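HIAXHD3 (Humicola insolens, PDB 3ZXK) hydrolyses alpha-L-arabinofuranoside side chains, probably of arabinoxylan, as a family 43 glycoside hydrolase whose active site has served as a scaffold for engineering in endo-xylanase activity. Local coordinates at residues H58-L63 / K81-S86; D320-R325 / L372-A377; T360-G363 / A367-N370; I461-T466 / Y508-F513. All blocks are in the same frame, centred on the assembly; numbering follows the deposited sequence.

Contact 1 (H58-L63 / K81-S86)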
loop_
_atom_site.group_PDB
_atom_site.type_symbol
_atom_site.label_atom_id
_atom_site.label_comp_id
_atom_site.label_asym_id
_atom_site.label_seq_id
_atom_site.Cartn_x
_atom_site.Cartn_y
_atom_site.Cartn_z
ATOM N N HIS A 58 -5.271 -0.162 -9.608
ATOM C CA HIS A 58 -3.874 -0.489 -9.324
ATOM C C HIS A 58 -3.136 -0.449 -10.634
ATOM O O HIS A 58 -3.624 -0.962 -11.643
ATOM C CB HIS A 58 -3.713 -1.903 -8.789
ATOM C CG HIS A 58 -4.069 -2.082 -7.330
ATOM N ND1 HIS A 58 -5.348 -2.091 -6.878
ATOM C CD2 HIS A 58 -3.255 -2.279 -6.220
ATOM C CE1 HIS A 58 -5.353 -2.340 -5.547
ATOM N NE2 HIS A 58 -4.079 -2.439 -5.138
ATOM N N SER A 59 -1.937 0.125 -10.641
ATOM C CA SER A 59 -1.172 0.263 -11.914
ATOM C C SER A 59 -0.543 -1.040 -12.422
ATOM O O SER A 59 -0.221 -1.132 -13.599
ATOM C CB SER A 59 -0.063 1.303 -11.742
ATOM O OG SER A 59 -0.619 2.573 -11.541
ATOM N N VAL A 60 -0.352 -2.008 -11.517
ATOM C CA VAL A 60 0.273 -3.279 -11.920
ATOM C C VAL A 60 -0.683 -4.427 -11.576
ATOM O O VAL A 60 -0.616 -5.018 -10.496
ATOM C CB VAL A 60 1.675 -3.424 -11.287
ATOM C CG1 VAL A 60 2.384 -4.677 -11.809
ATOM C CG2 VAL A 60 2.539 -2.211 -11.591
ATOM N N PRO A 61 -1.600 -4.750 -12.489
ATOM C CA PRO A 61 -2.631 -5.734 -12.135
ATOM C C PRO A 61 -2.096 -7.117 -11.796
ATOM O O PRO A 61 -2.762 -7.835 -11.042
ATOM C CB PRO A 61 -3.548 -5.762 -13.365
ATOM C CG PRO A 61 -2.858 -4.981 -14.446
ATOM C CD PRO A 61 -1.943 -4.016 -13.727
ATOM N N ARG A 62 -0.955 -7.506 -12.353
ATOM C CA ARG A 62 -0.282 -8.743 -11.932
ATOM C C ARG A 62 1.192 -8.434 -12.061
ATOM O O ARG A 62 1.601 -7.846 -13.062
ATOM C CB ARG A 62 -0.663 -9.920 -12.823
ATOM C CG ARG A 62 0.026 -11.222 -12.455
ATOM C CD ARG A 62 -0.528 -12.366 -13.290
ATOM N NE ARG A 62 0.132 -13.631 -12.956
ATOM C CZ ARG A 62 -0.297 -14.478 -12.027
ATOM N NH1 ARG A 62 -1.423 -14.220 -11.351
ATOM N NH2 ARG A 62 0.400 -15.585 -11.776
ATOM N N LEU A 63 1.988 -8.816 -11.070
ATOM C CA LEU A 63 3.399 -8.443 -11.034
ATOM C C LEU A 63 4.106 -9.221 -12.126
ATOM O O LEU A 63 3.999 -10.425 -12.181
ATOM C CB LEU A 63 3.996 -8.748 -9.643
ATOM C CG LEU A 63 3.167 -8.181 -8.462
ATOM C CD1 LEU A 63 3.900 -8.392 -7.139
ATOM C CD2 LEU A 63 2.873 -6.694 -8.636
ATOM N N LYS A 81 10.697 -7.497 -1.735
ATOM C CA LYS A 81 11.237 -7.024 -3.003
ATOM C C LYS A 81 10.126 -6.277 -3.732
ATOM O O LYS A 81 9.454 -5.451 -3.126
ATOM C CB LYS A 81 11.881 -8.169 -3.798
ATOM C CG LYS A 81 13.080 -8.795 -3.056
ATOM C CD LYS A 81 13.715 -9.884 -3.888
ATOM C CE LYS A 81 14.939 -10.462 -3.211
ATOM N NZ LYS A 81 15.391 -11.713 -3.889
ATOM N N GLY A 82 9.948 -6.535 -5.021
ATOM C CA GLY A 82 8.851 -5.928 -5.760
ATOM C C GLY A 82 8.871 -4.409 -5.770
ATOM O O GLY A 82 9.919 -3.803 -5.945
ATOM N N ILE A 83 7.693 -3.816 -5.619
ATOM C CA ILE A 83 7.525 -2.394 -5.846
ATOM C C ILE A 83 7.924 -1.578 -4.625
ATOM O O ILE A 83 7.269 -1.617 -3.581
ATOM C CB ILE A 83 6.074 -2.067 -6.255
ATOM C CG1 ILE A 83 5.760 -2.772 -7.582
ATOM C CG2 ILE A 83 5.843 -0.550 -6.315
ATOM C CD1 ILE A 83 4.286 -2.674 -8.008
ATOM N N TRP A 84 9.056 -0.896 -4.777
ATOM C CA TRP A 84 9.531 0.093 -3.812
ATOM C C TRP A 84 9.053 1.467 -4.276
ATOM O O TRP A 84 8.046 1.569 -5.006
ATOM C CB TRP A 84 11.037 -0.014 -3.667
ATOM C CG TRP A 84 11.481 -1.196 -2.843
ATOM C CD1 TRP A 84 10.947 -2.483 -2.827
ATOM C CD2 TRP A 84 12.602 -1.230 -1.908
ATOM N NE1 TRP A 84 11.659 -3.305 -1.984
ATOM C CE2 TRP A 84 12.653 -2.603 -1.371
ATOM C CE3 TRP A 84 13.507 -0.281 -1.444
ATOM C CZ2 TRP A 84 13.595 -2.988 -0.430
ATOM C CZ3 TRP A 84 14.457 -0.673 -0.496
ATOM C CH2 TRP A 84 14.504 -1.998 0.000
ATOM N N ALA A 85 9.704 2.547 -3.855
ATOM C CA ALA A 85 9.229 3.868 -4.271
ATOM C C ALA A 85 9.252 3.994 -5.786
ATOM O O ALA A 85 10.305 3.752 -6.419
ATOM C CB ALA A 85 10.048 4.977 -3.628
ATOM N N SER A 86 8.094 4.346 -6.335
ATOM C CA SER A 86 7.888 4.428 -7.784
ATOM C C SER A 86 7.204 5.735 -8.159
ATOM O O SER A 86 7.231 6.692 -7.376
ATOM C CB SER A 86 7.121 3.183 -8.226
ATOM O OG SER A 86 7.809 2.024 -7.766
#
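I83 meets V60 and L63 in the long connection of the family 43 beta-propeller that carries the chain from strand 54-58, the outermost strand of one four-stranded blade, to strand 87-91, which begins the next. The evidence for a purely apolar contact is the atom pairing: I83 CD1 lies 4.0 Å from V60 CG2 and 4.3 Å from L63 CD2, so a single methyl touches both partners. I83 reaches them because its CG1 stands beside the backbone N (chi1 -62°) and CD1 is extended beyond it (chi2 172°). The side chains of V60 and I83 run past one another in opposite directions, touching at their methyl ends. Just before I83, G82 turns the chain with a positive phi, a conformation glycine adopts easily. Just after it, W84 belongs to the glycan pocket and touches bound xylose, so the backbone next to the apolar contact also carries a pocket residue. S86 OG donates to W84 O over 2.8 Å, from above the carbonyl plane. A classic beta bulge sets S59 and V60 together opposite G41 and ties 58-63 to strand 41-47, while W99 of strand 96-103 packs on both V60 and I83 and W110 of strand 106-113 on V60.

Contact 2 (D320-R325 / L372-A377)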
loop_
_atom_site.group_PDB
_atom_site.type_symbol
_atom_site.label_atom_id
_atom_site.label_comp_id
_atom_site.label_asym_id
_atom_site.label_seq_id
_atom_site.Cartn_x
_atom_site.Cartn_y
_atom_site.Cartn_z
ATOM N N ASP A 320 -17.036 -0.831 4.497
ATOM C CA ASP A 320 -18.252 -1.434 3.927
ATOM C C ASP A 320 -18.186 -2.952 3.920
ATOM O O ASP A 320 -17.145 -3.533 3.589
ATOM C CB ASP A 320 -18.470 -0.952 2.483
ATOM C CG ASP A 320 -18.988 0.490 2.397
ATOM O OD1 ASP A 320 -19.349 1.061 3.449
ATOM O OD2 ASP A 320 -19.051 1.046 1.268
ATOM N N LEU A 321 -19.306 -3.594 4.239
ATOM C CA LEU A 321 -19.437 -5.032 4.054
ATOM C C LEU A 321 -19.130 -5.411 2.612
ATOM O O LEU A 321 -19.676 -4.837 1.672
ATOM C CB LEU A 321 -20.855 -5.477 4.443
ATOM C CG LEU A 321 -21.268 -6.928 4.171
ATOM C CD1 LEU A 321 -20.478 -7.869 5.062
ATOM C CD2 LEU A 321 -22.762 -7.151 4.379
ATOM N N ASP A 322 -18.251 -6.399 2.450
ATOM C CA ASP A 322 -17.874 -6.922 1.146
ATOM C C ASP A 322 -18.268 -8.378 1.074
ATOM O O ASP A 322 -17.714 -9.226 1.776
ATOM C CB ASP A 322 -16.358 -6.752 0.924
ATOM C CG ASP A 322 -15.939 -7.044 -0.520
ATOM O OD1 ASP A 322 -16.715 -7.707 -1.273
ATOM O OD2 ASP A 322 -14.836 -6.613 -0.886
ATOM N N GLU A 323 -19.259 -8.648 0.231
ATOM C CA GLU A 323 -19.739 -10.017 0.048
ATOM C C GLU A 323 -19.233 -10.659 -1.246
ATOM O O GLU A 323 -19.786 -11.654 -1.709
ATOM C CB GLU A 323 -21.264 -10.107 0.192
ATOM C CG GLU A 323 -21.665 -9.948 1.661
ATOM C CD GLU A 323 -23.158 -9.956 1.900
ATOM O OE1 GLU A 323 -23.897 -9.223 1.204
ATOM O OE2 GLU A 323 -23.599 -10.689 2.812
ATOM N N PHE A 324 -18.165 -10.087 -1.810
ATOM C CA PHE A 324 -17.455 -10.666 -2.956
ATOM C C PHE A 324 -18.405 -10.899 -4.112
ATOM O O PHE A 324 -18.482 -11.993 -4.692
ATOM C CB PHE A 324 -16.726 -11.966 -2.562
ATOM C CG PHE A 324 -15.608 -11.741 -1.572
ATOM C CD1 PHE A 324 -14.407 -11.123 -1.965
ATOM C CD2 PHE A 324 -15.759 -12.110 -0.234
ATOM C CE1 PHE A 324 -13.376 -10.903 -1.048
ATOM C CE2 PHE A 324 -14.730 -11.884 0.686
ATOM C CZ PHE A 324 -13.542 -11.281 0.279
ATOM N N ARG A 325 -19.111 -9.830 -4.453
ATOM C CA ARG A 325 -20.075 -9.836 -5.548
ATOM C C ARG A 325 -19.436 -9.369 -6.840
ATOM O O ARG A 325 -18.406 -8.720 -6.815
ATOM C CB ARG A 325 -21.249 -8.930 -5.189
ATOM C CG ARG A 325 -22.018 -9.432 -3.984
ATOM C CD ARG A 325 -23.168 -8.500 -3.630
ATOM N NE ARG A 325 -23.805 -8.934 -2.394
ATOM C CZ ARG A 325 -24.981 -9.545 -2.334
ATOM N NH1 ARG A 325 -25.674 -9.779 -3.440
ATOM N NH2 ARG A 325 -25.474 -9.911 -1.166
ATOM N N LEU A 372 -5.186 -13.813 0.658
ATOM C CA LEU A 372 -5.789 -12.550 0.201
ATOM C C LEU A 372 -5.755 -11.592 1.377
ATOM O O LEU A 372 -6.225 -11.936 2.467
ATOM C CB LEU A 372 -7.229 -12.787 -0.210
ATOM C CG LEU A 372 -7.910 -11.605 -0.928
ATOM C CD1 LEU A 372 -7.337 -11.282 -2.309
ATOM C CD2 LEU A 372 -9.421 -11.794 -1.066
ATOM N N THR A 373 -5.214 -10.401 1.160
ATOM C CA THR A 373 -4.959 -9.461 2.258
ATOM C C THR A 373 -5.559 -8.085 2.012
ATOM O O THR A 373 -5.920 -7.697 0.865
ATOM C CB THR A 373 -3.447 -9.306 2.551
ATOM O OG1 THR A 373 -2.814 -8.521 1.534
ATOM C CG2 THR A 373 -2.750 -10.683 2.665
ATOM N N ARG A 374 -5.643 -7.322 3.087
ATOM C CA ARG A 374 -6.063 -5.940 3.002
ATOM C C ARG A 374 -5.556 -5.150 4.203
ATOM O O ARG A 374 -5.249 -5.715 5.246
ATOM C CB ARG A 374 -7.571 -5.794 2.826
ATOM C CG ARG A 374 -8.380 -6.311 4.008
ATOM C CD ARG A 374 -9.853 -6.316 3.652
ATOM N NE ARG A 374 -10.436 -4.981 3.714
ATOM C CZ ARG A 374 -11.464 -4.579 2.970
ATOM N NH1 ARG A 374 -11.995 -5.388 2.056
ATOM N NH2 ARG A 374 -11.953 -3.362 3.120
ATOM N N ARG A 375 -5.454 -3.843 4.011
ATOM C CA ARG A 375 -4.890 -2.918 5.014
ATOM C C ARG A 375 -5.807 -2.774 6.207
ATOM O O ARG A 375 -7.016 -2.792 6.057
ATOM C CB ARG A 375 -4.627 -1.548 4.392
ATOM C CG ARG A 375 -3.569 -1.612 3.321
ATOM C CD ARG A 375 -3.576 -0.358 2.461
ATOM N NE ARG A 375 -2.586 -0.457 1.386
ATOM C CZ ARG A 375 -2.765 -1.142 0.248
ATOM N NH1 ARG A 375 -3.934 -1.760 -0.010
ATOM N NH2 ARG A 375 -1.791 -1.145 -0.673
ATOM N N ILE A 376 -5.208 -2.640 7.385
ATOM C CA ILE A 376 -5.947 -2.353 8.615
ATOM C C ILE A 376 -6.050 -0.816 8.757
ATOM O O ILE A 376 -5.031 -0.114 8.666
ATOM C CB ILE A 376 -5.204 -2.960 9.841
ATOM C CG1 ILE A 376 -5.080 -4.511 9.730
ATOM C CG2 ILE A 376 -5.930 -2.576 11.134
ATOM C CD1 ILE A 376 -4.136 -5.138 10.744
ATOM N N ALA A 377 -7.251 -0.304 9.023
ATOM C CA ALA A 377 -7.392 1.123 9.303
ATOM C C ALA A 377 -7.188 1.375 10.788
ATOM O O ALA A 377 -7.621 0.602 11.624
ATOM C CB ALA A 377 -8.752 1.654 8.843
HETATM O O HOH W 1 -15.007 -2.879 1.934
HETATM O O HOH W 2 -13.751 -4.466 0.013
#
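D322 and R374 are oppositely charged but do not form a salt bridge, because D322 OD2 stays 4.3 Å from R374 NH1. A water mediates instead: it donates to D322 OD2 at 2.6 Å and accepts from R374 NH1 at 2.8 Å, lying at the edge of the guanidinium and in its plane. A second water receives a donation from R374 NH2 that is weak at 3.3 Å, and itself donates to D320 O at 2.8 Å. W333 joins both charges, its NE1 bonding to D322 OD2 and its ring making a cation-pi contact with R374. The other carboxylate oxygen is used locally: F324 N donates to D322 OD1 (2.8 Å, 157°), an Asx turn. These groups lie between the two sheets of the concanavalin A-like beta-sandwich, since 372-375 is a strand of one sheet and the backbone of D322 bonds to F529 in strand 523-533 of the other. The apolar contact is a single pair, F324 CE1 to L372 CD2 at 4.1 Å. The two side chains approach from opposite directions, and the methyl meets the ring obliquely. L372 reaches inward with CG anti to its backbone N (chi1 -170°), and L354 of strand 354-357 packs against both F324 and L372.

Contact 3 (T360-G363 / A367-N370)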
loop_
_atom_site.group_PDB
_atom_site.type_symbol
_atom_site.label_atom_id
_atom_site.label_comp_id
_atom_site.label_asym_id
_atom_site.label_seq_id
_atom_site.Cartn_x
_atom_site.Cartn_y
_atom_site.Cartn_z
ATOM N N THR A 360 -1.271 -24.721 -2.601
ATOM C CA THR A 360 0.095 -25.110 -2.210
ATOM C C THR A 360 0.040 -26.168 -1.119
ATOM O O THR A 360 -0.767 -26.067 -0.181
ATOM C CB THR A 360 0.825 -23.906 -1.594
ATOM O OG1 THR A 360 0.766 -22.803 -2.499
ATOM C CG2 THR A 360 2.249 -24.237 -1.290
ATOM N N VAL A 361 0.903 -27.168 -1.233
ATOM C CA VAL A 361 1.115 -28.152 -0.162
ATOM C C VAL A 361 2.345 -27.707 0.602
ATOM O O VAL A 361 3.439 -27.646 0.057
ATOM C CB VAL A 361 1.308 -29.591 -0.733
ATOM C CG1 VAL A 361 1.693 -30.584 0.372
ATOM C CG2 VAL A 361 0.050 -30.009 -1.486
ATOM N N THR A 362 2.141 -27.373 1.872
ATOM C CA THR A 362 3.188 -26.824 2.735
ATOM C C THR A 362 2.751 -26.909 4.208
ATOM O O THR A 362 1.540 -26.976 4.496
ATOM C CB THR A 362 3.527 -25.351 2.343
ATOM O OG1 THR A 362 4.641 -24.880 3.106
ATOM C CG2 THR A 362 2.329 -24.411 2.540
ATOM N N GLY A 363 3.729 -26.919 5.121
ATOM C CA GLY A 363 3.472 -26.698 6.560
ATOM C C GLY A 363 3.624 -25.234 6.945
ATOM O O GLY A 363 3.393 -24.852 8.097
ATOM N N ALA A 367 4.723 -19.879 2.763
ATOM C CA ALA A 367 4.934 -20.472 1.456
ATOM C C ALA A 367 3.630 -20.649 0.697
ATOM O O ALA A 367 3.651 -21.030 -0.466
ATOM C CB ALA A 367 5.648 -21.808 1.591
ATOM N N ALA A 368 2.494 -20.399 1.351
ATOM C CA ALA A 368 1.186 -20.683 0.713
ATOM C C ALA A 368 0.814 -19.642 -0.315
ATOM O O ALA A 368 0.832 -18.456 0.009
ATOM C CB ALA A 368 0.067 -20.797 1.747
ATOM N N ARG A 369 0.367 -20.080 -1.494
ATOM C CA ARG A 369 -0.170 -19.169 -2.498
ATOM C C ARG A 369 -1.604 -18.861 -2.116
ATOM O O ARG A 369 -2.241 -19.599 -1.351
ATOM C CB ARG A 369 -0.139 -19.811 -3.884
ATOM C CG ARG A 369 1.239 -19.912 -4.465
ATOM C CD ARG A 369 1.224 -20.773 -5.716
ATOM N NE ARG A 369 2.406 -20.542 -6.520
ATOM C CZ ARG A 369 2.629 -21.076 -7.720
ATOM N NH1 ARG A 369 1.747 -21.907 -8.266
ATOM N NH2 ARG A 369 3.738 -20.763 -8.375
ATOM N N ASN A 370 -2.074 -17.734 -2.643
ATOM C CA ASN A 370 -3.482 -17.334 -2.545
ATOM C C ASN A 370 -3.936 -16.968 -1.143
ATOM O O ASN A 370 -5.050 -17.225 -0.757
ATOM C CB ASN A 370 -4.431 -18.384 -3.203
ATOM C CG ASN A 370 -4.283 -18.423 -4.722
ATOM O OD1 ASN A 370 -3.309 -17.897 -5.281
ATOM N ND2 ASN A 370 -5.246 -19.029 -5.398
HETATM O O HOH W 3 -2.709 -22.369 -0.939
#
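T360 OG1 accepts a hydrogen bond from R369 N, 2.9 Å long and nearly straight at 164°. The aliphatic start of R369 lies against the same oxygen, with R369 CB 3.4 Å from T360 OG1, and the threonine and arginine side chains run roughly perpendicular to each other. The threonine torsion explains the bond: at chi1 -54° OG1 sits beside the backbone N, while CG2 turns the other way and comes within 3.6 Å of A367 O. A water adds a second, looser tie, donating to R369 O at 2.8 Å and accepting weakly from T360 N. Both segments belong to the connection between strand 354-357 of one sandwich sheet and strand 372-375 of the other, and three residues separate them, so the contact draws together the two arms of a surface loop. An alanine in place of T360 would probably leave R369 N without its acceptor and let the two sides of the loop move apart. Two residues further along, T362 OG1 rests 3.6 Å from A367 CB, but its polar partner is D364 N. F515 of strand 509-516 packs against T362 and A368, and R369 NE extends away to L71 O in the family 43 region.

Contact 4 (I461-T466 / Y508-F513)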
loop_
_atom_site.group_PDB
_atom_site.type_symbol
_atom_site.label_atom_id
_atom_site.label_comp_id
_atom_site.label_asym_id
_atom_site.label_seq_id
_atom_site.Cartn_x
_atom_site.Cartn_y
_atom_site.Cartn_z
ATOM N N ILE A 461 -10.701 -10.762 14.030
ATOM C CA ILE A 461 -9.377 -10.301 14.470
ATOM C C ILE A 461 -9.528 -8.869 14.988
ATOM O O ILE A 461 -9.892 -7.960 14.221
ATOM C CB ILE A 461 -8.345 -10.309 13.315
ATOM C CG1 ILE A 461 -8.140 -11.708 12.702
ATOM C CG2 ILE A 461 -6.994 -9.766 13.774
ATOM C CD1 ILE A 461 -7.275 -11.704 11.455
ATOM N N ASP A 462 -9.235 -8.638 16.260
ATOM C CA ASP A 462 -9.313 -7.254 16.810
ATOM C C ASP A 462 -7.876 -6.764 16.934
ATOM O O ASP A 462 -7.147 -7.184 17.837
ATOM C CB ASP A 462 -9.989 -7.209 18.200
ATOM C CG ASP A 462 -11.499 -7.381 18.152
ATOM O OD1 ASP A 462 -12.022 -7.774 17.085
ATOM O OD2 ASP A 462 -12.158 -7.148 19.209
ATOM N N ALA A 463 -7.478 -5.871 16.030
ATOM C CA ALA A 463 -6.105 -5.392 15.969
ATOM C C ALA A 463 -5.922 -3.987 16.500
ATOM O O ALA A 463 -6.657 -3.079 16.172
ATOM C CB ALA A 463 -5.616 -5.418 14.533
ATOM N N ASP A 464 -4.887 -3.798 17.288
ATOM C CA ASP A 464 -4.532 -2.461 17.735
ATOM C C ASP A 464 -3.267 -2.050 17.000
ATOM O O ASP A 464 -2.203 -2.687 17.175
ATOM C CB ASP A 464 -4.292 -2.474 19.256
ATOM C CG ASP A 464 -3.958 -1.086 19.817
ATOM O OD1 ASP A 464 -4.014 -0.120 19.046
ATOM O OD2 ASP A 464 -3.636 -0.960 21.014
ATOM N N ILE A 465 -3.375 -1.040 16.141
ATOM C CA ILE A 465 -2.214 -0.518 15.417
ATOM C C ILE A 465 -1.844 0.883 15.888
ATOM O O ILE A 465 -1.172 1.633 15.166
ATOM C CB ILE A 465 -2.329 -0.606 13.863
ATOM C CG1 ILE A 465 -3.602 0.074 13.315
ATOM C CG2 ILE A 465 -2.270 -2.076 13.450
ATOM C CD1 ILE A 465 -3.572 0.380 11.821
ATOM N N THR A 466 -2.269 1.249 17.093
ATOM C CA THR A 466 -1.862 2.553 17.641
ATOM C C THR A 466 -0.331 2.675 17.546
ATOM O O THR A 466 0.366 1.756 17.962
ATOM C CB THR A 466 -2.292 2.681 19.119
ATOM O OG1 THR A 466 -3.711 2.492 19.218
ATOM C CG2 THR A 466 -1.930 4.064 19.681
ATOM N N TYR A 508 1.030 -4.303 9.261
ATOM C CA TYR A 508 0.197 -5.461 9.500
ATOM C C TYR A 508 -1.051 -5.425 8.651
ATOM O O TYR A 508 -1.686 -4.349 8.503
ATOM C CB TYR A 508 -0.219 -5.528 10.964
ATOM C CG TYR A 508 0.770 -6.303 11.802
ATOM C CD1 TYR A 508 0.713 -7.697 11.873
ATOM C CD2 TYR A 508 1.788 -5.654 12.496
ATOM C CE1 TYR A 508 1.608 -8.415 12.656
ATOM C CE2 TYR A 508 2.719 -6.372 13.278
ATOM C CZ TYR A 508 2.629 -7.768 13.338
ATOM O OH TYR A 508 3.495 -8.507 14.097
ATOM N N ARG A 509 -1.443 -6.594 8.150
ATOM C CA ARG A 509 -2.685 -6.700 7.352
ATOM C C ARG A 509 -3.646 -7.739 7.918
ATOM O O ARG A 509 -3.245 -8.614 8.701
ATOM C CB ARG A 509 -2.359 -7.056 5.883
ATOM C CG ARG A 509 -1.648 -5.922 5.188
ATOM C CD ARG A 509 -1.492 -6.236 3.732
ATOM N NE ARG A 509 -1.021 -5.045 3.032
ATOM C CZ ARG A 509 -1.174 -4.839 1.726
ATOM N NH1 ARG A 509 -1.793 -5.755 0.978
ATOM N NH2 ARG A 509 -0.722 -3.736 1.176
ATOM N N PHE A 510 -4.912 -7.624 7.507
ATOM C CA PHE A 510 -5.908 -8.683 7.685
ATOM C C PHE A 510 -5.850 -9.590 6.449
ATOM O O PHE A 510 -5.721 -9.102 5.317
ATOM C CB PHE A 510 -7.349 -8.137 7.744
ATOM C CG PHE A 510 -7.676 -7.311 8.963
ATOM C CD1 PHE A 510 -7.371 -7.744 10.259
ATOM C CD2 PHE A 510 -8.389 -6.141 8.804
ATOM C CE1 PHE A 510 -7.738 -6.975 11.363
ATOM C CE2 PHE A 510 -8.763 -5.364 9.901
ATOM C CZ PHE A 510 -8.429 -5.786 11.177
ATOM N N GLY A 511 -5.925 -10.895 6.644
ATOM C CA GLY A 511 -5.946 -11.790 5.509
ATOM C C GLY A 511 -6.724 -13.055 5.718
ATOM O O GLY A 511 -7.048 -13.426 6.843
ATOM N N VAL A 512 -7.032 -13.713 4.603
ATOM C CA VAL A 512 -7.668 -15.026 4.624
ATOM C C VAL A 512 -6.798 -15.971 3.793
ATOM O O VAL A 512 -6.286 -15.583 2.732
ATOM C CB VAL A 512 -9.138 -14.981 4.139
ATOM C CG1 VAL A 512 -9.302 -14.317 2.776
ATOM C CG2 VAL A 512 -9.760 -16.376 4.205
ATOM N N PHE A 513 -6.582 -17.175 4.309
ATOM C CA PHE A 513 -5.699 -18.161 3.667
ATOM C C PHE A 513 -6.361 -19.524 3.616
ATOM O O PHE A 513 -7.302 -19.810 4.364
ATOM C CB PHE A 513 -4.372 -18.259 4.423
ATOM C CG PHE A 513 -4.496 -18.835 5.830
ATOM C CD1 PHE A 513 -4.791 -17.999 6.913
ATOM C CD2 PHE A 513 -4.359 -20.208 6.063
ATOM C CE1 PHE A 513 -4.910 -18.519 8.195
ATOM C CE2 PHE A 513 -4.451 -20.721 7.343
ATOM C CZ PHE A 513 -4.760 -19.880 8.402
#
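The backbones at I461 and F510 face each other at a CA-to-CA distance of 7.8 Å, too far for hydrogen-bonded neighbouring strands and consistent with two layers packed face to face. Strand 457-464 belongs to the seven-stranded sheet of the concanavalin A-like beta-sandwich and strand 509-516 to the eight-stranded one, so the contact lies in the core between the sheets. F510 carries it. Its CG stands beside the backbone N (chi1 -68°), and although the bond to CB does not aim at the other strand, the ring ends up against it. F510 CE1 is the main touching atom: it lies 3.8 Å from I461 CG2 and 4.1 Å from A463 CB, while I461 O is 3.7 Å from the same ring carbon. Both I461 O and A463 CB meet the ring obliquely. I461 touches the CD1-CE1 side of the ring with both branches, CG2 nearest CE1 and its CD1 4.1 Å from F510 CD1, as the two side chains lie alongside with their directions reversed. Replacing F510 with an alanine would probably open a gap between the sheets and deprive I461 and A463 of their shared apolar partner. Around this pair, A400 of strand 396-403 and F479 of strand 476-482 pack against I461, and I376 rests on F510. Where strand 457-464 ends, an Asx turn closes it: D464 OD1 accepts from T466 N at 3.0 Å (163°), from above the carboxylate plane, and on its syn lone pair from T466 OG1 at 2.6 Å.

Contacts 2 and 4 are directly joined, with centres 12 Å apart: strands 372-375 and 509-516 are neighbours in one sheet, and R374 N to F510 O and L372 O to V512 N, each 2.9 Å, are probable hydrogen bonds. Contact 3 lies in the chain between the two segments of contact 2, its centre 22 Å away at the surface. Contact 1 belongs to the propeller, 20 to 22 Å from the other centres, and its nearest atoms stop about 5 Å short of contact 2. E334 links the two regions, bonding to H58 of contact 1 and R375 of contact 2. Contact 1 alone includes a glycan-pocket residue, W84; the I83 side chain lies about 13 Å from a bound xylose.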